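Local coordinates for CELL WALL surface anchor family protein (Streptococcus pneumoniae, PDB 2WW8) that acts as the adhesin of the pneumococcal pilus, probably recognising host cells through a domain resembling the integrin I (von Willebrand factor A) fold, at residues Asp226-Leu231 and Asp367-Gln372; Ser418-Gly423 and Ile527-Tyr532; Asp517-Tyr522 and Thr553-Ser558. One frame throughout, in Å; residues are numbered along the deposited sequence.

All three contacts lie in the domain built on a five-stranded parallel sheet. From the N terminus, interaction 1 comes first: it spans 135 intervening residues and sets strand 225-232 against helix 359-373. Only after it has closed does the chain reach 418-423, which opens interaction 2. Segment 517-522 then opens interaction 3 before 527-532 closes the 103-residue loop of interaction 2, so these two cross, and 553-558 closes the 30-residue loop of interaction 3. Interaction 2 joins two surface loops, whereas interaction 3 joins successive helices. D367 of interaction 1 and D530 of interaction 2 share one calcium ion, and Y522 of interaction 3 packs against D367.

Interaction 1: Asp226-Leu231 and Asp367-Gln372; sequences DVVILL and DEILTQ. With CA (calcium ion), chain C.
Apolar packing between V228 and the pair I369 and L370 carries this contact, an example of how a strand inside a parallel sheet receives a covering helix. The V228 methyl CG2, anti to its own carbonyl carbon, does the touching. It approaches CG of L370 at 3.7 Å and lies 3.8 Å from CG2 of I369. The second L370 methyl, CD2, reaches back along the strand to 3.6 Å from the backbone O of D226. Strand and helix run nearly antiparallel at 167°, with 9.0 Å between their axes, as in the alpha/beta fold of von Willebrand A-type domains. V273 of strand 269-275, the neighbour on one side, packs on V228 and I369, and I382 of strand 379-386, on the other side, packs on L370.

The charged group on the strand, the buried carboxylate of D226, is paired elsewhere: OD1 makes salt bridges to R375 and R269, and OD2 is hydrogen-bonded to S378.

Metal coordination occupies another side of the helix. D367, which leaves the helix on the side away from the strand, grips calcium with both oxygens, OD1 at 2.6 Å and OD2 at 2.4 Å. Three waters, D530 OD2 and the backbone O of N526 complete seven ligand atoms. Water 1 donates to T371 OG1 at 2.6 Å, and that hydroxyl in turn donates to D367 O at 2.9 Å, from 40° above the carbonyl plane; T371 N shares the same acceptor. T371 is thus a second-shell residue that helps hold a calcium-bound water.

Chemically, one helix serves two purposes: hydrocarbon seals it to the sheet, while a chelating carboxylate ties it to the end of helix 516-526 and the turn that follows, which supply the other protein ligands.

Interaction 2: Ser418-Gly423 and Ile527-Tyr532; sequences SPNKDG and IAPDGY. With CA (calcium ion), chain C.
The calcium-site loop following helix 516-526 is met at the protein surface by a type I beta turn, S418 to K421, with P419 set against P529. The two pyrrolidine rings cross at about a right angle, and their CG atoms approach to 3.6 Å. Each CB also lies close to the opposing ring, so two carbons on either proline share the touching. N420 stands at the margin of this patch, its ND2 a looser 4.5 Å from P529 CG.

Internal bonds shape the turn. S418 O accepts K421 N and also the ammonium NZ of K421 at 2.7 Å, the two donors arriving from opposite faces of the carbonyl plane. S418 OG receives G423 N at 3.1 Å, with an N-H...O angle of 154°, and bonds to F415 O in the preceding helix.

Across the contact, residues 528-530 form a 3-10 turn within the connection from helix 516-526 to strand 533-539, an inner strand of the parallel sheet in this von Willebrand A-like domain. D530 N donates to I527 O. With CG anti to the carbonyl carbon and beside the backbone N (chi1 -59°), the D530 carboxylate is turned to the metal, which OD2 binds at 2.4 Å. OD1, not a ligand, instead accepts water 3 at 2.7 Å, itself coordinated to the calcium. Such dual engagement fixes the rotation of the carboxylate. D530 CB sits 3.6 Å above one face of the Y532 ring, toward its rim, while the Y532 hydroxyl bonds to D367 OD1, another calcium ligand.

Interaction 3: Asp517-Tyr522 and Thr553-Ser558; sequences DPTRWY and TSFMQS
The F555 ring faces helix 516-526 with its edge: T519 CG2 lies in the ring plane, 3.8 Å from CZ, and R520 N lies near that plane by CE1. T519 CB is 3.9 Å from F555 CE1, and the two side chains meet at about a right angle. M556 CE, from the ring's own helix, is also at the edge. A second flat group, the R520 guanidinium, takes D517 OD1 in its plane, and NH2 makes a salt bridge to that oxygen at 2.9 Å, although it arrives 47° above the carboxylate plane. D517 O lies 3.0 Å above one face of the W521 ring, toward its rim.

Both segments belong to helices that each precede a strand of the parallel sheet, 533-539 and 566-569, the alternation expected of a von Willebrand A-like domain. They consequently run the same way, crossing at 23° with axes 10.0 Å apart.

Where they draw closest, the aliphatic part of R520 lies beside S558. R520 CG stands anti to the backbone N (chi1 172°), carrying the extended chain across the gap until CD reaches 3.3 Å from S558 OG; a bend at chi3 then helps return the guanidinium to D517, one turn earlier. S558 OG donates to F555 O at 2.6 Å, which binds the hydroxyl back onto its own helix. T519 OG1 bonds to H515 O, just before its helix.

Interaction 1: Asp226-Leu231 and Asp367-Gln372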
loop_
_atom_site.group_PDB
_atom_site.type_symbol
_atom_site.label_atom_id
_atom_site.label_comp_id
_atom_site.label_asym_id
_atom_site.label_seq_id
_atom_site.Cartn_x
_atom_site.Cartn_y
_atom_site.Cartn_z
ATOM N N ASP A 226 19.890 4.300 28.821
ATOM C CA ASP A 226 18.993 5.175 29.570
ATOM C C ASP A 226 19.491 6.606 29.290
ATOM O O ASP A 226 20.577 6.998 29.718
ATOM C CB ASP A 226 19.028 4.892 31.103
ATOM C CG ASP A 226 18.135 3.704 31.520
ATOM O OD1 ASP A 226 17.131 3.382 30.844
ATOM O OD2 ASP A 226 18.481 3.025 32.513
ATOM N N VAL A 227 18.683 7.388 28.597
ATOM C CA VAL A 227 19.123 8.639 28.012
ATOM C C VAL A 227 18.252 9.809 28.492
ATOM O O VAL A 227 17.037 9.746 28.424
ATOM C CB VAL A 227 19.058 8.589 26.458
ATOM C CG1 VAL A 227 19.626 9.865 25.904
ATOM C CG2 VAL A 227 19.820 7.323 25.893
ATOM N N VAL A 228 18.887 10.887 28.961
ATOM C CA VAL A 228 18.134 12.127 29.180
ATOM C C VAL A 228 18.569 13.158 28.107
ATOM O O VAL A 228 19.762 13.357 27.836
ATOM C CB VAL A 228 18.460 12.730 30.554
ATOM C CG1 VAL A 228 17.694 14.105 30.736
ATOM C CG2 VAL A 228 18.093 11.687 31.707
ATOM N N ILE A 229 17.595 13.805 27.490
ATOM C CA ILE A 229 17.925 14.932 26.565
ATOM C C ILE A 229 17.633 16.251 27.263
ATOM O O ILE A 229 16.521 16.411 27.777
ATOM C CB ILE A 229 17.108 14.840 25.298
ATOM C CG1 ILE A 229 17.525 13.570 24.590
ATOM C CG2 ILE A 229 17.268 16.114 24.415
ATOM C CD1 ILE A 229 16.705 13.246 23.366
ATOM N N LEU A 230 18.611 17.146 27.333
ATOM C CA LEU A 230 18.363 18.444 27.952
ATOM C C LEU A 230 18.309 19.453 26.830
ATOM O O LEU A 230 19.212 19.488 26.010
ATOM C CB LEU A 230 19.548 18.933 28.794
ATOM C CG LEU A 230 19.957 18.131 30.028
ATOM C CD1 LEU A 230 21.142 18.779 30.738
ATOM C CD2 LEU A 230 18.733 18.145 30.948
ATOM N N LEU A 231 17.268 20.270 26.794
ATOM C CA LEU A 231 17.080 21.095 25.620
ATOM C C LEU A 231 16.825 22.563 26.064
ATOM O O LEU A 231 15.841 22.838 26.765
ATOM C CB LEU A 231 15.868 20.573 24.859
ATOM C CG LEU A 231 15.415 21.452 23.663
ATOM C CD1 LEU A 231 16.538 21.643 22.627
ATOM C CD2 LEU A 231 14.132 20.807 22.972
ATOM N N ASP A 367 20.746 14.588 36.300
ATOM C CA ASP A 367 21.345 13.688 37.315
ATOM C C ASP A 367 20.268 13.051 38.208
ATOM O O ASP A 367 20.355 11.860 38.486
ATOM C CB ASP A 367 22.308 14.527 38.173
ATOM C CG ASP A 367 23.180 13.689 39.076
ATOM O OD1 ASP A 367 23.555 12.571 38.712
ATOM O OD2 ASP A 367 23.550 14.154 40.160
ATOM N N GLU A 368 19.242 13.815 38.612
ATOM C CA GLU A 368 18.125 13.280 39.393
ATOM C C GLU A 368 17.377 12.155 38.681
ATOM O O GLU A 368 17.153 11.072 39.253
ATOM C CB GLU A 368 17.136 14.412 39.777
ATOM C CG GLU A 368 15.887 13.958 40.475
ATOM C CD GLU A 368 15.028 15.167 40.935
ATOM O OE1 GLU A 368 15.165 16.333 40.488
ATOM O OE2 GLU A 368 14.197 14.964 41.829
ATOM N N ILE A 369 16.981 12.388 37.434
ATOM C CA ILE A 369 16.310 11.347 36.655
ATOM C C ILE A 369 17.158 10.067 36.546
ATOM O O ILE A 369 16.649 8.980 36.779
ATOM C CB ILE A 369 15.909 11.852 35.245
ATOM C CG1 ILE A 369 14.825 12.925 35.439
ATOM C CG2 ILE A 369 15.507 10.675 34.305
ATOM C CD1 ILE A 369 14.539 13.637 34.157
ATOM N N LEU A 370 18.415 10.191 36.142
ATOM C CA LEU A 370 19.291 8.987 35.996
ATOM C C LEU A 370 19.550 8.330 37.352
ATOM O O LEU A 370 19.438 7.106 37.477
ATOM C CB LEU A 370 20.579 9.431 35.333
ATOM C CG LEU A 370 20.438 9.791 33.859
ATOM C CD1 LEU A 370 21.713 10.480 33.424
ATOM C CD2 LEU A 370 20.122 8.476 32.984
ATOM N N THR A 371 19.805 9.137 38.389
ATOM C CA THR A 371 20.021 8.565 39.708
ATOM C C THR A 371 18.773 7.767 40.166
ATOM O O THR A 371 18.852 6.659 40.711
ATOM C CB THR A 371 20.489 9.670 40.724
ATOM O OG1 THR A 371 21.778 10.164 40.296
ATOM C CG2 THR A 371 20.684 9.013 42.107
ATOM N N GLN A 372 17.606 8.377 39.996
ATOM C CA GLN A 372 16.392 7.806 40.575
ATOM C C GLN A 372 15.782 6.744 39.688
ATOM O O GLN A 372 15.215 5.792 40.207
ATOM C CB GLN A 372 15.359 8.886 40.826
ATOM C CG GLN A 372 15.855 9.737 41.995
ATOM C CD GLN A 372 14.812 10.743 42.335
ATOM O OE1 GLN A 372 13.746 10.741 41.712
ATOM N NE2 GLN A 372 15.091 11.613 43.294
HETATM CA CA CA C . 25.186 12.491 40.742
HETATM O O HOH W 1 23.915 10.635 41.629
HETATM O O HOH W 2 25.077 13.558 42.866
HETATM O O HOH W 3 27.058 11.685 42.110
#

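Interaction 2: Ser418-Gly423 and Ile527-Tyr532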
loop_
_atom_site.group_PDB
_atom_site.type_symbol
_atom_site.label_atom_id
_atom_site.label_comp_id
_atom_site.label_asym_id
_atom_site.label_seq_id
_atom_site.Cartn_x
_atom_site.Cartn_y
_atom_site.Cartn_z
ATOM N N SER A 418 34.653 16.871 47.492
ATOM C CA SER A 418 34.249 16.389 46.193
ATOM C C SER A 418 35.121 15.181 45.908
ATOM O O SER A 418 36.259 15.137 46.366
ATOM C CB SER A 418 34.331 17.483 45.088
ATOM O OG SER A 418 35.700 17.907 44.944
ATOM N N PRO A 419 34.590 14.184 45.168
ATOM C CA PRO A 419 35.321 12.964 44.843
ATOM C C PRO A 419 36.690 13.204 44.186
ATOM O O PRO A 419 37.628 12.479 44.463
ATOM C CB PRO A 419 34.376 12.271 43.844
ATOM C CG PRO A 419 32.996 12.701 44.310
ATOM C CD PRO A 419 33.213 14.175 44.633
ATOM N N ASN A 420 36.819 14.215 43.332
ATOM C CA ASN A 420 38.034 14.387 42.506
ATOM C C ASN A 420 38.726 15.656 42.987
ATOM O O ASN A 420 39.662 16.149 42.391
ATOM C CB ASN A 420 37.639 14.406 41.016
ATOM C CG ASN A 420 37.150 13.027 40.523
ATOM O OD1 ASN A 420 37.681 11.972 40.937
ATOM N ND2 ASN A 420 36.150 13.017 39.632
ATOM N N LYS A 421 38.296 16.144 44.146
ATOM C CA LYS A 421 38.884 17.310 44.795
ATOM C C LYS A 421 38.883 18.545 43.879
ATOM O O LYS A 421 39.746 19.422 44.009
ATOM C CB LYS A 421 40.296 17.028 45.336
ATOM C CG LYS A 421 40.472 15.762 46.205
ATOM C CD LYS A 421 39.439 15.542 47.319
ATOM C CE LYS A 421 39.022 14.030 47.508
ATOM N NZ LYS A 421 37.714 13.793 48.248
ATOM N N ASP A 422 37.918 18.612 42.974
ATOM C CA ASP A 422 37.871 19.639 41.921
ATOM C C ASP A 422 36.508 20.312 41.765
ATOM O O ASP A 422 36.271 21.045 40.780
ATOM C CB ASP A 422 38.266 19.083 40.539
ATOM C CG ASP A 422 37.391 17.909 40.068
ATOM O OD1 ASP A 422 36.429 17.582 40.796
ATOM O OD2 ASP A 422 37.657 17.273 39.001
ATOM N N GLY A 423 35.613 20.068 42.718
ATOM C CA GLY A 423 34.253 20.543 42.608
ATOM C C GLY A 423 33.572 20.690 43.944
ATOM O O GLY A 423 34.226 20.617 44.971
ATOM N N ILE A 527 28.260 15.204 38.938
ATOM C CA ILE A 527 27.941 14.513 37.704
ATOM C C ILE A 527 29.137 13.735 37.169
ATOM O O ILE A 527 29.018 12.572 36.848
ATOM C CB ILE A 527 27.409 15.475 36.651
ATOM C CG1 ILE A 527 26.019 15.989 37.081
ATOM C CG2 ILE A 527 27.252 14.715 35.264
ATOM C CD1 ILE A 527 25.333 16.739 36.035
ATOM N N ALA A 528 30.311 14.345 37.098
ATOM C CA ALA A 528 31.534 13.698 36.620
ATOM C C ALA A 528 31.865 12.341 37.291
ATOM O O ALA A 528 32.282 11.426 36.599
ATOM C CB ALA A 528 32.728 14.639 36.765
ATOM N N PRO A 529 31.676 12.183 38.615
ATOM C CA PRO A 529 32.039 10.883 39.251
ATOM C C PRO A 529 31.079 9.739 38.881
ATOM O O PRO A 529 31.389 8.610 39.129
ATOM C CB PRO A 529 31.887 11.170 40.766
ATOM C CG PRO A 529 31.863 12.701 40.847
ATOM C CD PRO A 529 31.188 13.180 39.583
ATOM N N ASP A 530 29.941 10.008 38.261
ATOM C CA ASP A 530 28.976 8.983 37.893
ATOM C C ASP A 530 29.215 8.198 36.596
ATOM O O ASP A 530 28.543 7.199 36.387
ATOM C CB ASP A 530 27.596 9.622 37.823
ATOM C CG ASP A 530 27.197 10.261 39.181
ATOM O OD1 ASP A 530 27.771 9.923 40.240
ATOM O OD2 ASP A 530 26.286 11.092 39.177
ATOM N N GLY A 531 30.082 8.635 35.689
ATOM C CA GLY A 531 30.465 7.683 34.634
ATOM C C GLY A 531 29.476 7.814 33.474
ATOM O O GLY A 531 29.481 6.969 32.593
ATOM N N TYR A 532 28.626 8.834 33.470
ATOM C CA TYR A 532 27.714 9.113 32.361
ATOM C C TYR A 532 28.473 9.460 31.091
ATOM O O TYR A 532 29.561 10.052 31.166
ATOM C CB TYR A 532 26.760 10.233 32.660
ATOM C CG TYR A 532 25.904 10.191 33.902
ATOM C CD1 TYR A 532 25.464 8.986 34.459
ATOM C CD2 TYR A 532 25.562 11.394 34.544
ATOM C CE1 TYR A 532 24.659 8.970 35.635
ATOM C CE2 TYR A 532 24.802 11.398 35.677
ATOM C CZ TYR A 532 24.314 10.193 36.191
ATOM O OH TYR A 532 23.530 10.197 37.332
HETATM CA CA CA C . 25.186 12.491 40.742
HETATM O O HOH W 3 27.058 11.685 42.110
HETATM O O HOH W 2 25.077 13.558 42.866
HETATM O O HOH W 1 23.915 10.635 41.629
#

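Interaction 3: Asp517-Tyr522 and Thr553-Ser558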
loop_
_atom_site.group_PDB
_atom_site.type_symbol
_atom_site.label_atom_id
_atom_site.label_comp_id
_atom_site.label_asym_id
_atom_site.label_seq_id
_atom_site.Cartn_x
_atom_site.Cartn_y
_atom_site.Cartn_z
ATOM N N ASP A 517 31.847 29.136 36.728
ATOM C CA ASP A 517 32.602 28.474 37.770
ATOM C C ASP A 517 31.724 27.625 38.704
ATOM O O ASP A 517 32.063 26.458 38.903
ATOM C CB ASP A 517 33.533 29.408 38.575
ATOM C CG ASP A 517 34.677 29.948 37.745
ATOM O OD1 ASP A 517 35.097 29.218 36.830
ATOM O OD2 ASP A 517 35.157 31.086 37.990
ATOM N N PRO A 518 30.660 28.196 39.295
ATOM C CA PRO A 518 29.838 27.335 40.098
ATOM C C PRO A 518 29.163 26.197 39.349
ATOM O O PRO A 518 29.011 25.105 39.943
ATOM C CB PRO A 518 28.799 28.278 40.728
ATOM C CG PRO A 518 28.806 29.474 39.817
ATOM C CD PRO A 518 30.247 29.608 39.424
ATOM N N THR A 519 28.744 26.446 38.102
ATOM C CA THR A 519 28.119 25.386 37.326
ATOM C C THR A 519 29.129 24.261 37.062
ATOM O O THR A 519 28.799 23.070 37.195
ATOM C CB THR A 519 27.496 25.938 36.035
ATOM O OG1 THR A 519 26.618 27.032 36.374
ATOM C CG2 THR A 519 26.788 24.780 35.292
ATOM N N ARG A 520 30.358 24.636 36.705
ATOM C CA ARG A 520 31.408 23.689 36.458
ATOM C C ARG A 520 31.832 22.925 37.720
ATOM O O ARG A 520 32.006 21.697 37.694
ATOM C CB ARG A 520 32.626 24.405 35.825
ATOM C CG ARG A 520 33.818 23.539 35.704
ATOM C CD ARG A 520 34.938 24.258 34.896
ATOM N NE ARG A 520 35.321 25.481 35.587
ATOM C CZ ARG A 520 36.255 25.545 36.537
ATOM N NH1 ARG A 520 36.911 24.466 36.953
ATOM N NH2 ARG A 520 36.534 26.714 37.078
ATOM N N TRP A 521 31.979 23.606 38.853
ATOM C CA TRP A 521 32.239 22.918 40.101
ATOM C C TRP A 521 31.106 21.975 40.502
ATOM O O TRP A 521 31.390 20.879 41.054
ATOM C CB TRP A 521 32.509 23.947 41.217
ATOM C CG TRP A 521 33.728 24.743 40.974
ATOM C CD1 TRP A 521 34.862 24.344 40.337
ATOM C CD2 TRP A 521 33.980 26.069 41.447
ATOM N NE1 TRP A 521 35.793 25.355 40.359
ATOM C CE2 TRP A 521 35.261 26.436 41.004
ATOM C CE3 TRP A 521 33.220 26.995 42.155
ATOM C CZ2 TRP A 521 35.822 27.684 41.289
ATOM C CZ3 TRP A 521 33.769 28.246 42.428
ATOM C CH2 TRP A 521 35.038 28.573 41.997
ATOM N N TYR A 522 29.866 22.417 40.263
ATOM C CA TYR A 522 28.680 21.589 40.475
ATOM C C TYR A 522 28.848 20.273 39.647
ATOM O O TYR A 522 28.659 19.143 40.138
ATOM C CB TYR A 522 27.349 22.257 40.117
ATOM C CG TYR A 522 26.309 21.140 39.897
ATOM C CD1 TYR A 522 25.759 20.405 40.955
ATOM C CD2 TYR A 522 25.978 20.749 38.606
ATOM C CE1 TYR A 522 24.868 19.354 40.693
ATOM C CE2 TYR A 522 25.101 19.693 38.322
ATOM C CZ TYR A 522 24.551 19.039 39.398
ATOM O OH TYR A 522 23.706 17.982 39.161
ATOM N N THR A 553 33.778 28.110 25.160
ATOM C CA THR A 553 34.169 26.776 24.720
ATOM C C THR A 553 34.762 25.947 25.850
ATOM O O THR A 553 34.405 24.762 25.979
ATOM C CB THR A 553 35.165 26.880 23.543
ATOM O OG1 THR A 553 34.411 27.429 22.451
ATOM C CG2 THR A 553 35.795 25.541 23.101
ATOM N N SER A 554 35.692 26.521 26.608
ATOM C CA SER A 554 36.239 25.832 27.776
ATOM C C SER A 554 35.139 25.408 28.742
ATOM O O SER A 554 35.157 24.282 29.226
ATOM C CB SER A 554 37.222 26.719 28.532
ATOM O OG SER A 554 38.176 27.168 27.604
ATOM N N PHE A 555 34.172 26.281 29.011
ATOM C CA PHE A 555 33.102 25.982 29.930
ATOM C C PHE A 555 32.249 24.802 29.439
ATOM O O PHE A 555 31.883 23.941 30.239
ATOM C CB PHE A 555 32.144 27.177 30.144
ATOM C CG PHE A 555 30.913 26.773 30.844
ATOM C CD1 PHE A 555 30.927 26.615 32.244
ATOM C CD2 PHE A 555 29.767 26.456 30.110
ATOM C CE1 PHE A 555 29.789 26.125 32.865
ATOM C CE2 PHE A 555 28.636 25.986 30.731
ATOM C CZ PHE A 555 28.635 25.827 32.136
ATOM N N MET A 556 31.835 24.811 28.171
ATOM C CA MET A 556 30.965 23.757 27.622
ATOM C C MET A 556 31.682 22.399 27.575
ATOM O O MET A 556 31.078 21.341 27.803
ATOM C CB MET A 556 30.546 24.174 26.188
ATOM C CG MET A 556 29.480 25.281 26.136
ATOM S SD MET A 556 27.971 24.862 27.046
ATOM C CE MET A 556 27.236 26.493 27.179
ATOM N N GLN A 557 32.966 22.424 27.261
ATOM C CA GLN A 557 33.784 21.208 27.389
ATOM C C GLN A 557 33.773 20.643 28.827
ATOM O O GLN A 557 33.716 19.407 28.990
ATOM C CB GLN A 557 35.210 21.509 26.955
ATOM C CG GLN A 557 35.355 21.623 25.421
ATOM C CD GLN A 557 36.705 22.184 24.984
ATOM O OE1 GLN A 557 37.448 22.700 25.802
ATOM N NE2 GLN A 557 36.999 22.133 23.679
ATOM N N SER A 558 33.802 21.526 29.837
ATOM C CA SER A 558 33.926 21.109 31.237
ATOM C C SER A 558 32.581 20.608 31.729
ATOM O O SER A 558 32.539 19.975 32.770
ATOM C CB SER A 558 34.319 22.281 32.152
ATOM O OG SER A 558 33.174 23.116 32.372
#